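Local coordinates for penicillin-binding protein activator LpoA (PDB 6DR3) that regulates peptidoglycan synthesis as an outer-membrane lipoprotein essential for the function of penicillin-binding protein 1A, LpoA being represented by its amino-terminal domain, at residues D177-R180 and V181-N185; Y21-Q24 and M25-S28; R69-K72 and T73-V77; E169-L172 and Q173-D177. One frame throughout, in Å; residues are numbered along the deposited sequence.

Interaction 1: residues D177-R180 and V181-N185; sequences DLQR and VWFDN
Gln179 and Phe183, one helical turn apart, are brought alongside each other by two torsions taken together: Gln179 holds CG opposite its own N (chi1 -172°) and runs on extended, while Phe183 swings its ring back beside its N (chi1 -70°). The two side chains then point the same way. Gln179 CG is 3.6 Å from Phe183 CE2, Gln179 CD lies 3.8 Å from Phe183 CZ, and the amide is turned only modestly from the ring plane. One ring face also sits on the backbone: Gln179 O is 3.5 Å above it, displaced toward the rim, while accepting the Phe183 N-H at 2.9 Å. The Gln179 amide itself is held by Leu152 O through NE2. This is the last part of helix 170-185 in an all-helical, TPR-like domain; helix 157-161 covers the Gln179 and Phe183 side, and helix 189-202 packs on Asp177, Leu178 and Val181. At the exposed surface Arg180, bent at chi2 and chi3, reaches forward one turn to Asp184, NH2 meeting OD1 at 2.8 Å on the syn lone pair. With the planes 84° apart, the carboxylate stands nearly upright to the guanidinium and OD2 comes over one of its faces. Arg180 is poorly ordered, so this salt bridge is probably not rigid. Near the helix end, Asn185 ND2 turns back to Val181 O at 3.0 Å, on a lone pair in the carbonyl plane.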
loop_
_atom_site.group_PDB
_atom_site.type_symbol
_atom_site.label_atom_id
_atom_site.label_comp_id
_atom_site.label_asym_id
_atom_site.label_seq_id
_atom_site.Cartn_x
_atom_site.Cartn_y
_atom_site.Cartn_z
ATOM N N ASP A 177 8.708 -16.010 -11.356
ATOM C CA ASP A 177 9.853 -16.893 -11.540
ATOM C C ASP A 177 10.383 -17.385 -10.199
ATOM O O ASP A 177 10.704 -18.569 -10.050
ATOM C CB ASP A 177 10.953 -16.176 -12.320
ATOM C CG ASP A 177 12.045 -17.119 -12.777
ATOM O OD1 ASP A 177 11.878 -17.750 -13.840
ATOM O OD2 ASP A 177 13.062 -17.242 -12.065
ATOM N N LEU A 178 10.479 -16.496 -9.207
ATOM C CA LEU A 178 10.923 -16.920 -7.884
ATOM C C LEU A 178 9.926 -17.883 -7.259
ATOM O O LEU A 178 10.314 -18.832 -6.567
ATOM C CB LEU A 178 11.132 -15.704 -6.982
ATOM C CG LEU A 178 11.664 -15.980 -5.572
ATOM C CD1 LEU A 178 13.023 -16.664 -5.618
ATOM C CD2 LEU A 178 11.747 -14.689 -4.771
ATOM N N GLN A 179 8.631 -17.647 -7.485
ATOM C CA GLN A 179 7.609 -18.593 -7.049
ATOM C C GLN A 179 7.912 -19.994 -7.567
ATOM O O GLN A 179 7.850 -20.975 -6.818
ATOM C CB GLN A 179 6.236 -18.122 -7.532
ATOM C CG GLN A 179 5.063 -18.923 -6.994
ATOM C CD GLN A 179 3.746 -18.507 -7.627
ATOM O OE1 GLN A 179 3.659 -18.328 -8.842
ATOM N NE2 GLN A 179 2.719 -18.338 -6.804
ATOM N N ARG A 180 8.247 -20.103 -8.856
ATOM C CA ARG A 180 8.565 -21.407 -9.433
ATOM C C ARG A 180 9.823 -21.996 -8.809
ATOM O O ARG A 180 9.885 -23.200 -8.537
ATOM C CB ARG A 180 8.728 -21.288 -10.948
ATOM C CG ARG A 180 7.420 -21.320 -11.719
ATOM C CD ARG A 180 7.395 -22.472 -12.711
ATOM N NE ARG A 180 7.569 -23.767 -12.057
ATOM C CZ ARG A 180 7.684 -24.925 -12.702
ATOM N NH1 ARG A 180 7.645 -24.961 -14.028
ATOM N NH2 ARG A 180 7.839 -26.051 -12.019
ATOM N N VAL A 181 10.846 -21.166 -8.591
ATOM C CA VAL A 181 12.031 -21.628 -7.873
ATOM C C VAL A 181 11.623 -22.243 -6.544
ATOM O O VAL A 181 12.176 -23.265 -6.115
ATOM C CB VAL A 181 13.026 -20.466 -7.681
ATOM C CG1 VAL A 181 14.186 -20.878 -6.777
ATOM C CG2 VAL A 181 13.549 -19.990 -9.029
ATOM N N TRP A 182 10.638 -21.636 -5.876
ATOM C CA TRP A 182 10.174 -22.166 -4.600
ATOM C C TRP A 182 9.433 -23.485 -4.785
ATOM O O TRP A 182 9.654 -24.438 -4.029
ATOM C CB TRP A 182 9.284 -21.142 -3.897
ATOM C CG TRP A 182 8.805 -21.607 -2.560
ATOM C CD1 TRP A 182 9.560 -21.787 -1.437
ATOM C CD2 TRP A 182 7.464 -21.951 -2.203
ATOM N NE1 TRP A 182 8.769 -22.225 -0.401
ATOM C CE2 TRP A 182 7.477 -22.333 -0.846
ATOM C CE3 TRP A 182 6.251 -21.973 -2.898
ATOM C CZ2 TRP A 182 6.326 -22.733 -0.172
ATOM C CZ3 TRP A 182 5.108 -22.372 -2.226
ATOM C CH2 TRP A 182 5.154 -22.746 -0.878
ATOM N N PHE A 183 8.548 -23.562 -5.783
ATOM C CA PHE A 183 7.849 -24.815 -6.054
ATOM C C PHE A 183 8.831 -25.954 -6.305
ATOM O O PHE A 183 8.587 -27.096 -5.899
ATOM C CB PHE A 183 6.921 -24.659 -7.264
ATOM C CG PHE A 183 5.710 -23.790 -7.017
ATOM C CD1 PHE A 183 5.141 -23.681 -5.756
ATOM C CD2 PHE A 183 5.131 -23.092 -8.066
ATOM C CE1 PHE A 183 4.027 -22.886 -5.547
ATOM C CE2 PHE A 183 4.019 -22.297 -7.862
ATOM C CZ PHE A 183 3.466 -22.194 -6.602
ATOM N N ASP A 184 9.950 -25.665 -6.969
ATOM C CA ASP A 184 10.832 -26.708 -7.474
ATOM C C ASP A 184 11.900 -27.151 -6.483
ATOM O O ASP A 184 12.405 -28.272 -6.609
ATOM C CB ASP A 184 11.512 -26.233 -8.763
ATOM C CG ASP A 184 10.537 -26.091 -9.918
ATOM O OD1 ASP A 184 9.343 -26.411 -9.733
ATOM O OD2 ASP A 184 10.964 -25.662 -11.010
ATOM N N ASN A 185 12.262 -26.316 -5.507
ATOM C CA ASN A 185 13.373 -26.620 -4.615
ATOM C C ASN A 185 13.000 -26.593 -3.140
ATOM O O ASN A 185 13.885 -26.770 -2.295
ATOM C CB ASN A 185 14.528 -25.637 -4.857
ATOM C CG ASN A 185 15.068 -25.709 -6.273
ATOM O OD1 ASN A 185 15.936 -26.527 -6.576
ATOM N ND2 ASN A 185 14.557 -24.850 -7.148
#

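Interaction 2: residues Y21-Q24 and M25-S28; sequences YLQQ and MQQS
Met25 touches Leu22 through its methyl end. Its chain runs extended to SD and then bends (chi3 72°), which carries CE to 3.6 Å from Leu22 CD2; the two side chains lie side by side, pointing the same way, and both rest on Leu56 of helix 50-58. Met25 N closes the helical turn on Tyr21 O at 2.8 Å. Gln26 follows, its N bonded to Leu22 O at 3.1 Å and only weakly to Gln23 O, while its CG packs 3.3 Å from Leu22 O. Gln27 N has shifted to a tighter span, giving its hydrogen to Gln24 O at 3.0 Å from well above the carbonyl plane, 65° out of it. Its side chain slants across that of Gln23, with CG 3.5 Å from Gln23 O. Ser28 ends the walk: OG lies between N and C (chi1 54°), 3.0 Å from Gln24 O and 3.2 Å from Met25 O, so its one proton has two acceptors to choose from. Beyond it, Ser28 O takes a hydrogen bond from Arg33. The chain thus leaves helix 18-25 through a type I beta turn, Met25 to Ser28, and the loop leads into helix 30-47 of the all-helical, TPR-like domain.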
loop_
_atom_site.group_PDB
_atom_site.type_symbol
_atom_site.label_atom_id
_atom_site.label_comp_id
_atom_site.label_asym_id
_atom_site.label_seq_id
_atom_site.Cartn_x
_atom_site.Cartn_y
_atom_site.Cartn_z
ATOM N N TYR A 21 -3.030 17.064 15.238
ATOM C CA TYR A 21 -3.764 17.705 14.151
ATOM C C TYR A 21 -5.000 18.430 14.666
ATOM O O TYR A 21 -5.309 19.540 14.216
ATOM C CB TYR A 21 -4.161 16.665 13.105
ATOM C CG TYR A 21 -2.997 16.015 12.387
ATOM C CD1 TYR A 21 -1.851 16.736 12.072
ATOM C CD2 TYR A 21 -3.048 14.679 12.020
ATOM C CE1 TYR A 21 -0.792 16.139 11.410
ATOM C CE2 TYR A 21 -1.995 14.076 11.359
ATOM C CZ TYR A 21 -0.871 14.806 11.057
ATOM O OH TYR A 21 0.176 14.198 10.400
ATOM N N LEU A 22 -5.729 17.814 15.601
ATOM C CA LEU A 22 -6.918 18.456 16.149
ATOM C C LEU A 22 -6.552 19.716 16.925
ATOM O O LEU A 22 -7.280 20.715 16.876
ATOM C CB LEU A 22 -7.682 17.474 17.039
ATOM C CG LEU A 22 -8.324 16.288 16.310
ATOM C CD1 LEU A 22 -8.820 15.245 17.299
ATOM C CD2 LEU A 22 -9.464 16.754 15.413
ATOM N N GLN A 23 -5.425 19.691 17.639
ATOM C CA GLN A 23 -4.978 20.881 18.356
ATOM C C GLN A 23 -4.652 22.011 17.388
ATOM O O GLN A 23 -5.028 23.167 17.620
ATOM C CB GLN A 23 -3.762 20.543 19.219
ATOM C CG GLN A 23 -3.210 21.718 20.016
ATOM C CD GLN A 23 -4.215 22.280 21.003
ATOM O OE1 GLN A 23 -4.704 23.398 20.843
ATOM N NE2 GLN A 23 -4.525 21.505 22.036
ATOM N N GLN A 24 -3.951 21.698 16.296
ATOM C CA GLN A 24 -3.646 22.718 15.298
ATOM C C GLN A 24 -4.913 23.201 14.609
ATOM O O GLN A 24 -5.048 24.393 14.308
ATOM C CB GLN A 24 -2.655 22.172 14.269
ATOM C CG GLN A 24 -1.348 21.674 14.859
ATOM C CD GLN A 24 -0.649 22.726 15.694
ATOM O OE1 GLN A 24 -0.417 23.844 15.238
ATOM N NE2 GLN A 24 -0.320 22.375 16.932
ATOM N N MET A 25 -5.852 22.288 14.348
ATOM C CA MET A 25 -7.120 22.678 13.740
ATOM C C MET A 25 -7.818 23.743 14.574
ATOM O O MET A 25 -8.421 24.675 14.028
ATOM C CB MET A 25 -8.018 21.450 13.580
ATOM C CG MET A 25 -9.340 21.730 12.886
ATOM S SD MET A 25 -10.333 20.239 12.670
ATOM C CE MET A 25 -10.859 19.918 14.354
ATOM N N GLN A 26 -7.738 23.629 15.900
ATOM C CA GLN A 26 -8.399 24.570 16.791
ATOM C C GLN A 26 -7.668 25.904 16.899
ATOM O O GLN A 26 -8.209 26.838 17.500
ATOM C CB GLN A 26 -8.546 23.947 18.182
ATOM C CG GLN A 26 -9.467 22.734 18.212
ATOM C CD GLN A 26 -9.491 22.046 19.563
ATOM O OE1 GLN A 26 -8.763 22.426 20.481
ATOM N NE2 GLN A 26 -10.331 21.025 19.691
ATOM N N GLN A 27 -6.466 26.018 16.331
ATOM C CA GLN A 27 -5.695 27.255 16.358
ATOM C C GLN A 27 -5.587 27.899 14.979
ATOM O O GLN A 27 -4.708 28.739 14.759
ATOM C CB GLN A 27 -4.297 26.995 16.920
ATOM C CG GLN A 27 -4.277 26.472 18.345
ATOM C CD GLN A 27 -2.869 26.217 18.848
ATOM O OE1 GLN A 27 -1.909 26.246 18.077
ATOM N NE2 GLN A 27 -2.740 25.965 20.146
ATOM N N SER A 28 -6.463 27.527 14.048
ATOM C CA SER A 28 -6.370 27.989 12.671
ATOM C C SER A 28 -7.766 28.269 12.135
ATOM O O SER A 28 -8.777 27.961 12.772
ATOM C CB SER A 28 -5.653 26.958 11.789
ATOM O OG SER A 28 -6.272 25.687 11.891
#

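Interaction 3: residues R69-K72 and T73-V77; sequences RREK and TLLAV
The carboxylate of Glu71 is the flat group that meets the next turn, and Leu75 approaches it at the OE2 end. Leu75 CG and CD2 are both 3.5 Å from Glu71 OE2. The Glu71 chain bends beyond CG (chi2 62°), which turns the acid toward the leucine, so that the two side chains cross at a slant, while Glu71 CG remains 4.1 Å from Leu75 CD1. This acid is buried, and each oxygen has a polar partner on helix 103-117: OE2 forms a salt bridge with Arg108 and OE1 takes a hydrogen bond from Gln105. Such partners would be expected to favour the charged form.

The other flat group in play is the Arg70 carbonyl, which accepts two hydrogen bonds from the same face of its plane. Thr73 OG1 donates at 2.6 Å and Leu74 N at 3.2 Å. Thr73 can reach because its hydroxyl sits between N and C (chi1 61°), aimed back along the helix; the same rotation puts CG2 beside its own N, 3.3 Å from Arg69 O. One side-chain donor, from the exposed Thr73, therefore supplements the regular backbone bonding. On the buried side, Leu75 N to Glu71 O at 2.9 Å is a regular helical bond.

Leu75 also reaches Leu38 and Ile41 of helix 30-47, and Leu74 touches helix 103-117. Helix 66-82 thus packs against helices 30-47 and 103-117 in the TPR-like, all-helical amino-terminal domain: a threonine bonded back to its own backbone on the outer side, a buried acid and leucines against neighbouring helices on the inner.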
loop_
_atom_site.group_PDB
_atom_site.type_symbol
_atom_site.label_atom_id
_atom_site.label_comp_id
_atom_site.label_asym_id
_atom_site.label_seq_id
_atom_site.Cartn_x
_atom_site.Cartn_y
_atom_site.Cartn_z
ATOM N N ARG A 69 -10.108 18.624 -2.284
ATOM C CA ARG A 69 -11.179 17.713 -2.670
ATOM C C ARG A 69 -10.629 16.346 -3.052
ATOM O O ARG A 69 -11.237 15.317 -2.733
ATOM C CB ARG A 69 -11.993 18.305 -3.820
ATOM C CG ARG A 69 -13.227 17.481 -4.169
ATOM C CD ARG A 69 -14.155 18.206 -5.129
ATOM N NE ARG A 69 -14.560 19.512 -4.617
ATOM C CZ ARG A 69 -15.452 19.697 -3.648
ATOM N NH1 ARG A 69 -16.040 18.660 -3.069
ATOM N NH2 ARG A 69 -15.752 20.926 -3.252
ATOM N N ARG A 70 -9.483 16.310 -3.736
ATOM C CA ARG A 70 -8.868 15.029 -4.065
ATOM C C ARG A 70 -8.510 14.256 -2.801
ATOM O O ARG A 70 -8.720 13.040 -2.727
ATOM C CB ARG A 70 -7.633 15.245 -4.940
ATOM C CG ARG A 70 -7.967 15.460 -6.413
ATOM C CD ARG A 70 -6.729 15.448 -7.302
ATOM N NE ARG A 70 -6.070 16.752 -7.369
ATOM C CZ ARG A 70 -6.428 17.735 -8.193
ATOM N NH1 ARG A 70 -7.451 17.580 -9.026
ATOM N NH2 ARG A 70 -5.762 18.884 -8.182
ATOM N N GLU A 71 -7.981 14.948 -1.790
ATOM C CA GLU A 71 -7.707 14.290 -0.517
ATOM C C GLU A 71 -8.997 13.802 0.133
ATOM O O GLU A 71 -9.023 12.727 0.744
ATOM C CB GLU A 71 -6.958 15.243 0.415
ATOM C CG GLU A 71 -6.701 14.692 1.810
ATOM C CD GLU A 71 -5.832 13.448 1.799
ATOM O OE1 GLU A 71 -5.043 13.277 0.846
ATOM O OE2 GLU A 71 -5.940 12.642 2.747
ATOM N N LYS A 72 -10.080 14.572 0.009
ATOM C CA LYS A 72 -11.352 14.152 0.588
ATOM C C LYS A 72 -11.819 12.838 -0.025
ATOM O O LYS A 72 -12.254 11.926 0.690
ATOM C CB LYS A 72 -12.413 15.237 0.394
ATOM C CG LYS A 72 -13.773 14.865 0.985
ATOM C CD LYS A 72 -14.847 15.898 0.686
ATOM C CE LYS A 72 -16.202 15.424 1.200
ATOM N NZ LYS A 72 -17.309 16.353 0.847
ATOM N N THR A 73 -11.741 12.721 -1.353
ATOM C CA THR A 73 -12.192 11.499 -2.008
ATOM C C THR A 73 -11.385 10.297 -1.536
ATOM O O THR A 73 -11.925 9.195 -1.384
ATOM C CB THR A 73 -12.095 11.637 -3.529
ATOM O OG1 THR A 73 -10.730 11.859 -3.908
ATOM C CG2 THR A 73 -12.958 12.794 -4.026
ATOM N N LEU A 74 -10.087 10.489 -1.292
ATOM C CA LEU A 74 -9.261 9.387 -0.812
ATOM C C LEU A 74 -9.621 9.018 0.622
ATOM O O LEU A 74 -9.689 7.832 0.966
ATOM C CB LEU A 74 -7.783 9.757 -0.926
ATOM C CG LEU A 74 -6.764 8.677 -0.548
ATOM C CD1 LEU A 74 -7.026 7.368 -1.285
ATOM C CD2 LEU A 74 -5.358 9.175 -0.835
ATOM N N LEU A 75 -9.867 10.018 1.473
ATOM C CA LEU A 75 -10.320 9.738 2.830
ATOM C C LEU A 75 -11.651 9.000 2.829
ATOM O O LEU A 75 -11.911 8.187 3.723
ATOM C CB LEU A 75 -10.440 11.039 3.625
ATOM C CG LEU A 75 -9.143 11.805 3.891
ATOM C CD1 LEU A 75 -9.458 13.188 4.439
ATOM C CD2 LEU A 75 -8.243 11.046 4.855
ATOM N N ALA A 76 -12.506 9.269 1.839
ATOM C CA ALA A 76 -13.782 8.567 1.754
ATOM C C ALA A 76 -13.574 7.068 1.593
ATOM O O ALA A 76 -14.321 6.265 2.166
ATOM C CB ALA A 76 -14.608 9.120 0.593
ATOM N N VAL A 77 -12.570 6.668 0.809
ATOM C CA VAL A 77 -12.279 5.247 0.631
ATOM C C VAL A 77 -11.794 4.639 1.941
ATOM O O VAL A 77 -12.260 3.573 2.362
ATOM C CB VAL A 77 -11.248 5.047 -0.494
ATOM C CG1 VAL A 77 -10.865 3.574 -0.621
ATOM C CG2 VAL A 77 -11.788 5.577 -1.815
#

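Interaction 4: residues E169-L172 and Q173-D177; sequences ENIL and QGWLD
Trp175 lies alongside Ile171, one helical turn earlier. Its CB lies 3.5 Å from Leu172 O, and the torsion that follows (chi1 -83°) turns CG back beside the tryptophan's own N. From there CG is 3.7 Å from Ile171 O, and CD1 comes closer to the same oxygen, at 3.3 Å, approaching obliquely. CD1 also meets Ile171 CG2 at 3.7 Å, and NE1 follows at 3.8 Å from that methyl, with the isoleucine and the indole running side by side in the same direction. Leu172 CA stands at the edge of the ring, near its plane. Farther out, the indole is buried against Ile145, Thr148 and Leu152 of helix 138-153 and Ile130 of helix 123-132. This is the first part of helix 170-185 in the TPR-like domain, with Glu169 at its N-cap position and its carboxylate paired with Arg127. Ile171 O, beside the indole, accepts Trp175 N at 2.9 Å. On another side, Leu176 CG rests 3.3 Å from Leu172 O, and its CD1 reaches Leu172 CG at 4.2 Å. Gly174 is buried and has no side chain; Gly174 O accepts a hydrogen bond from Trp199 NE1 on helix 189-202.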
loop_
_atom_site.group_PDB
_atom_site.type_symbol
_atom_site.label_atom_id
_atom_site.label_comp_id
_atom_site.label_asym_id
_atom_site.label_seq_id
_atom_site.Cartn_x
_atom_site.Cartn_y
_atom_site.Cartn_z
ATOM N N GLU A 169 5.121 -6.361 -17.707
ATOM C CA GLU A 169 5.126 -6.599 -16.262
ATOM C C GLU A 169 6.341 -7.448 -15.888
ATOM O O GLU A 169 6.237 -8.612 -15.498
ATOM C CB GLU A 169 3.823 -7.267 -15.833
ATOM C CG GLU A 169 2.605 -6.365 -15.909
ATOM C CD GLU A 169 1.336 -7.064 -15.462
ATOM O OE1 GLU A 169 0.852 -7.952 -16.193
ATOM O OE2 GLU A 169 0.828 -6.733 -14.371
ATOM N N ASN A 170 7.519 -6.831 -16.014
ATOM C CA ASN A 170 8.758 -7.563 -15.774
ATOM C C ASN A 170 8.975 -7.839 -14.291
ATOM O O ASN A 170 9.598 -8.846 -13.937
ATOM C CB ASN A 170 9.953 -6.798 -16.342
ATOM C CG ASN A 170 11.172 -7.688 -16.542
ATOM O OD1 ASN A 170 11.049 -8.848 -16.941
ATOM N ND2 ASN A 170 12.353 -7.153 -16.256
ATOM N N ILE A 171 8.487 -6.965 -13.412
ATOM C CA ILE A 171 8.624 -7.215 -11.980
ATOM C C ILE A 171 7.736 -8.383 -11.564
ATOM O O ILE A 171 8.171 -9.291 -10.846
ATOM C CB ILE A 171 8.312 -5.939 -11.177
ATOM C CG1 ILE A 171 9.442 -4.919 -11.373
ATOM C CG2 ILE A 171 8.123 -6.261 -9.685
ATOM C CD1 ILE A 171 9.223 -3.583 -10.677
ATOM N N LEU A 172 6.479 -8.382 -12.015
ATOM C CA LEU A 172 5.595 -9.504 -11.723
ATOM C C LEU A 172 6.142 -10.795 -12.316
ATOM O O LEU A 172 6.107 -11.847 -11.669
ATOM C CB LEU A 172 4.190 -9.218 -12.256
ATOM C CG LEU A 172 3.146 -10.317 -12.042
ATOM C CD1 LEU A 172 2.995 -10.659 -10.567
ATOM C CD2 LEU A 172 1.810 -9.894 -12.633
ATOM N N GLN A 173 6.657 -10.736 -13.547
ATOM C CA GLN A 173 7.271 -11.918 -14.140
ATOM C C GLN A 173 8.415 -12.428 -13.275
ATOM O O GLN A 173 8.560 -13.638 -13.074
ATOM C CB GLN A 173 7.769 -11.605 -15.552
ATOM C CG GLN A 173 8.295 -12.827 -16.297
ATOM C CD GLN A 173 8.911 -12.486 -17.640
ATOM O OE1 GLN A 173 9.275 -11.339 -17.900
ATOM N NE2 GLN A 173 9.031 -13.489 -18.504
ATOM N N GLY A 174 9.240 -11.517 -12.756
ATOM C CA GLY A 174 10.317 -11.928 -11.871
ATOM C C GLY A 174 9.806 -12.572 -10.598
ATOM O O GLY A 174 10.368 -13.561 -10.123
ATOM N N TRP A 175 8.733 -12.019 -10.024
ATOM C CA TRP A 175 8.148 -12.613 -8.827
ATOM C C TRP A 175 7.626 -14.014 -9.110
ATOM O O TRP A 175 7.827 -14.933 -8.309
ATOM C CB TRP A 175 7.022 -11.729 -8.293
ATOM C CG TRP A 175 7.485 -10.594 -7.431
ATOM C CD1 TRP A 175 7.332 -9.259 -7.679
ATOM C CD2 TRP A 175 8.172 -10.692 -6.179
ATOM N NE1 TRP A 175 7.880 -8.522 -6.658
ATOM C CE2 TRP A 175 8.403 -9.378 -5.723
ATOM C CE3 TRP A 175 8.614 -11.763 -5.396
ATOM C CZ2 TRP A 175 9.056 -9.106 -4.524
ATOM C CZ3 TRP A 175 9.263 -11.491 -4.205
ATOM C CH2 TRP A 175 9.477 -10.175 -3.781
ATOM N N LEU A 176 6.947 -14.196 -10.245
ATOM C CA LEU A 176 6.434 -15.515 -10.594
ATOM C C LEU A 176 7.562 -16.496 -10.876
ATOM O O LEU A 176 7.400 -17.701 -10.655
ATOM C CB LEU A 176 5.503 -15.411 -11.803
ATOM C CG LEU A 176 4.226 -14.594 -11.578
ATOM C CD1 LEU A 176 3.464 -14.435 -12.882
ATOM C CD2 LEU A 176 3.342 -15.235 -10.518
ATOM N N ASP A 177 8.708 -16.010 -11.356
ATOM C CA ASP A 177 9.853 -16.893 -11.540
ATOM C C ASP A 177 10.383 -17.385 -10.199
ATOM O O ASP A 177 10.704 -18.569 -10.050
ATOM C CB ASP A 177 10.953 -16.176 -12.320
ATOM C CG ASP A 177 12.045 -17.119 -12.777
ATOM O OD1 ASP A 177 11.878 -17.750 -13.840
ATOM O OD2 ASP A 177 13.062 -17.242 -12.065
#

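In the fold
Along the chain the order is interaction 2, interaction 3, interaction 4, interaction 1. Interactions 4 and 1 follow each other on helix 170-185, sharing Asp177, with centres about 12 Å apart; the aspartate's salt bridge to Arg202 fastens this junction to helix 189-202. Interactions 2 and 3 lie on the other side of the chain's centre, about 20 Å apart between centres, and helix 30-47 packs against both. The two pairs do not touch: interactions 1 and 2 are about 53 Å apart between centres. The contacts thus sample two ends of an elongated, strand-free domain, each within or at the end of a single helix, and packing on neighbouring helices joins them to the rest of the fold.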